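Local coordinates for protein neck and C-terminal motor domain of Kar3 (Candida glabrata, PDB 4GKR) that probably hydrolyses ATP to move along microtubules as a mitotic kinesin-14 motor, at residues A134-N137 with H138-W142. Residues are numbered along the deposited sequence; the frame is centred on the assembly and turned at random.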
ATOM      1  N   ALA A 134      11.552  -4.578   0.514  1.00 32.96           N
ATOM      2  CA  ALA A 134      12.031  -4.328  -0.848  1.00 33.65           C
ATOM      3  C   ALA A 134      12.194  -2.825  -1.119  1.00 33.37           C
ATOM      4  O   ALA A 134      13.191  -2.398  -1.708  1.00 35.09           O
ATOM      5  CB  ALA A 134      11.095  -4.945  -1.864  1.00 32.88           C
ATOM      6  N   THR A 135      11.217  -2.037  -0.682  1.00 30.74           N
ATOM      7  CA  THR A 135      11.264  -0.620  -0.873  1.00 29.97           C
ATOM      8  C   THR A 135      12.475  -0.061  -0.178  1.00 31.66           C
ATOM      9  O   THR A 135      13.256   0.651  -0.801  1.00 32.48           O
ATOM     10  CB  THR A 135       9.985   0.037  -0.356  1.00 28.36           C
ATOM     11  OG1 THR A 135       8.904  -0.347  -1.211  1.00 28.34           O
ATOM     12  CG2 THR A 135      10.091   1.544  -0.359  1.00 27.32           C
ATOM     13  N   ILE A 136      12.649  -0.396   1.101  1.00 32.63           N
ATOM     14  CA  ILE A 136      13.779   0.125   1.870  1.00 34.43           C
ATOM     15  C   ILE A 136      15.087  -0.210   1.157  1.00 36.33           C
ATOM     16  O   ILE A 136      15.938   0.655   0.949  1.00 36.67           O
ATOM     17  CB  ILE A 136      13.777  -0.359   3.336  1.00 35.23           C
ATOM     18  CG1 ILE A 136      12.763   0.462   4.151  1.00 34.16           C
ATOM     19  CG2 ILE A 136      15.164  -0.228   3.959  1.00 37.01           C
ATOM     20  CD1 ILE A 136      12.204  -0.224   5.390  1.00 33.32           C
ATOM     21  N   ASN A 137      15.215  -1.451   0.726  1.00 38.15           N
ATOM     22  CA  ASN A 137      16.426  -1.867   0.018  1.00 41.34           C
ATOM     23  C   ASN A 137      16.668  -1.117  -1.293  1.00 40.53           C
ATOM     24  O   ASN A 137      17.797  -0.720  -1.602  1.00 42.23           O
ATOM     25  CB  ASN A 137      16.386  -3.356  -0.258  1.00 44.49           C
ATOM     26  CG  ASN A 137      17.758  -3.957  -0.285  1.00 50.93           C
ATOM     27  OD1 ASN A 137      18.508  -3.871   0.705  1.00 56.01           O
ATOM     28  ND2 ASN A 137      18.121  -4.557  -1.423  1.00 52.62           N
ATOM     29  N   HIS A 138      15.595  -0.912  -2.048  1.00 37.73           N
ATOM     30  CA  HIS A 138      15.669  -0.250  -3.322  1.00 37.70           C
ATOM     31  C   HIS A 138      16.137   1.164  -3.150  1.00 38.31           C
ATOM     32  O   HIS A 138      16.968   1.653  -3.919  1.00 38.42           O
ATOM     33  CB  HIS A 138      14.301  -0.287  -3.989  1.00 36.87           C
ATOM     34  CG  HIS A 138      14.338   0.060  -5.442  1.00 38.02           C
ATOM     35  ND1 HIS A 138      14.761  -0.813  -6.382  1.00 39.94           N
ATOM     36  CD2 HIS A 138      14.031   1.244  -6.105  1.00 37.77           C
ATOM     37  CE1 HIS A 138      14.714  -0.221  -7.596  1.00 40.68           C
ATOM     38  NE2 HIS A 138      14.262   1.038  -7.426  1.00 39.98           N
ATOM     39  N   ILE A 139      15.619   1.823  -2.114  1.00 37.54           N
ATOM     40  CA  ILE A 139      15.970   3.198  -1.816  1.00 38.32           C
ATOM     41  C   ILE A 139      17.444   3.362  -1.467  1.00 40.88           C
ATOM     42  O   ILE A 139      18.055   4.350  -1.855  1.00 42.54           O
ATOM     43  CB  ILE A 139      15.066   3.757  -0.719  1.00 37.70           C
ATOM     44  CG1 ILE A 139      13.723   4.146  -1.326  1.00 36.43           C
ATOM     45  CG2 ILE A 139      15.672   4.967  -0.027  1.00 38.45           C
ATOM     46  CD1 ILE A 139      12.633   4.209  -0.276  1.00 35.84           C
ATOM     47  N   PHE A 140      18.027   2.393  -0.771  1.00 42.44           N
ATOM     48  CA  PHE A 140      19.442   2.471  -0.442  1.00 44.62           C
ATOM     49  C   PHE A 140      20.337   2.408  -1.666  1.00 45.52           C
ATOM     50  O   PHE A 140      21.313   3.154  -1.749  1.00 46.71           O
ATOM     51  CB  PHE A 140      19.846   1.410   0.580  1.00 48.39           C
ATOM     52  CG  PHE A 140      19.525   1.786   1.997  1.00 51.60           C
ATOM     53  CD1 PHE A 140      19.109   3.075   2.317  1.00 52.13           C
ATOM     54  CD2 PHE A 140      19.656   0.861   3.021  1.00 55.20           C
ATOM     55  CE1 PHE A 140      18.805   3.427   3.629  1.00 54.09           C
ATOM     56  CE2 PHE A 140      19.358   1.208   4.338  1.00 56.70           C
ATOM     57  CZ  PHE A 140      18.931   2.493   4.643  1.00 55.10           C
ATOM     58  N   SER A 141      20.012   1.516  -2.605  1.00 44.21           N
ATOM     59  CA  SER A 141      20.700   1.458  -3.893  1.00 44.40           C
ATOM     60  C   SER A 141      20.827   2.826  -4.523  1.00 43.91           C
ATOM     61  O   SER A 141      21.905   3.236  -4.929  1.00 45.43           O
ATOM     62  CB  SER A 141      19.937   0.584  -4.864  1.00 43.83           C
ATOM     63  OG  SER A 141      20.289  -0.752  -4.676  1.00 46.37           O
ATOM     64  N   TRP A 142      19.705   3.523  -4.620  1.00 41.63           N
ATOM     65  CA  TRP A 142      19.705   4.830  -5.233  1.00 41.84           C
ATOM     66  C   TRP A 142      20.469   5.844  -4.440  1.00 42.75           C
ATOM     67  O   TRP A 142      21.166   6.667  -5.022  1.00 44.60           O
ATOM     68  CB  TRP A 142      18.291   5.266  -5.589  1.00 39.38           C
ATOM     69  CG  TRP A 142      17.792   4.429  -6.729  1.00 39.02           C
ATOM     70  CD1 TRP A 142      16.846   3.422  -6.680  1.00 38.11           C
ATOM     71  CD2 TRP A 142      18.256   4.448  -8.123  1.00 40.27           C
ATOM     72  NE1 TRP A 142      16.681   2.847  -7.920  1.00 38.88           N
ATOM     73  CE2 TRP A 142      17.491   3.418  -8.825  1.00 39.94           C
ATOM     74  CE3 TRP A 142      19.159   5.211  -8.834  1.00 42.49           C
ATOM     75  CZ2 TRP A 142      17.653   3.165 -10.173  1.00 41.71           C
ATOM     76  CZ3 TRP A 142      19.325   4.948 -10.201  1.00 44.41           C
ATOM     77  CH2 TRP A 142      18.593   3.942 -10.851  1.00 44.12           C
TER
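Thr135 lays its methyl against the far end of Ile139, one helical turn on, with CG2 of Thr135 3.7 Å from CD1 of Ile139. The two side chains run side by side and point the same way. In Thr135 OG1 sits beside the backbone N (chi1 -69°), with the methyl anti to that N, and the hydroxyl bonds back to the carbonyl of Ile131. The hydroxyl is thus satisfied within the helix, although the residue is buried. In the next i, i+4 pair, Ile136 CG2 meets the ring of Phe140 at CE2, 4.4 Å away, a looser apolar touch. The carbonyl O of Ile136 also lies over one face of that ring, 3.9 Å from Phe140 CG.

Both pairs belong to helix 131-147 of the kinesin motor domain, a P-loop NTPase fold, and this helix packs on the central mixed sheet. Thr135 and Ile139 face strands 242-252 and 259-268, where Leu264 touches both, while Ile136 and Phe140 share Val216 of helix 213-222.

Backbone i to i+4 bonds continue through these residues, though they weaken toward Ser141. Ile139 N reaches Thr135 O at 2.9 Å, and His138 N reaches Ala134 O at 2.8 Å. Phe140 N bonds to Ile136 O at 3.2 Å and makes a second, weak bond to Asn137 O. The bond from Ser141 N to Asn137 O is also weak. The imidazole of His138 leads away from the preceding turn. Its CD2 comes to the edge of the Trp142 ring, in the ring plane. Its NE2 is hydrogen-bonded to Gln100, and Phe92 meets the same imidazole edge-to-face.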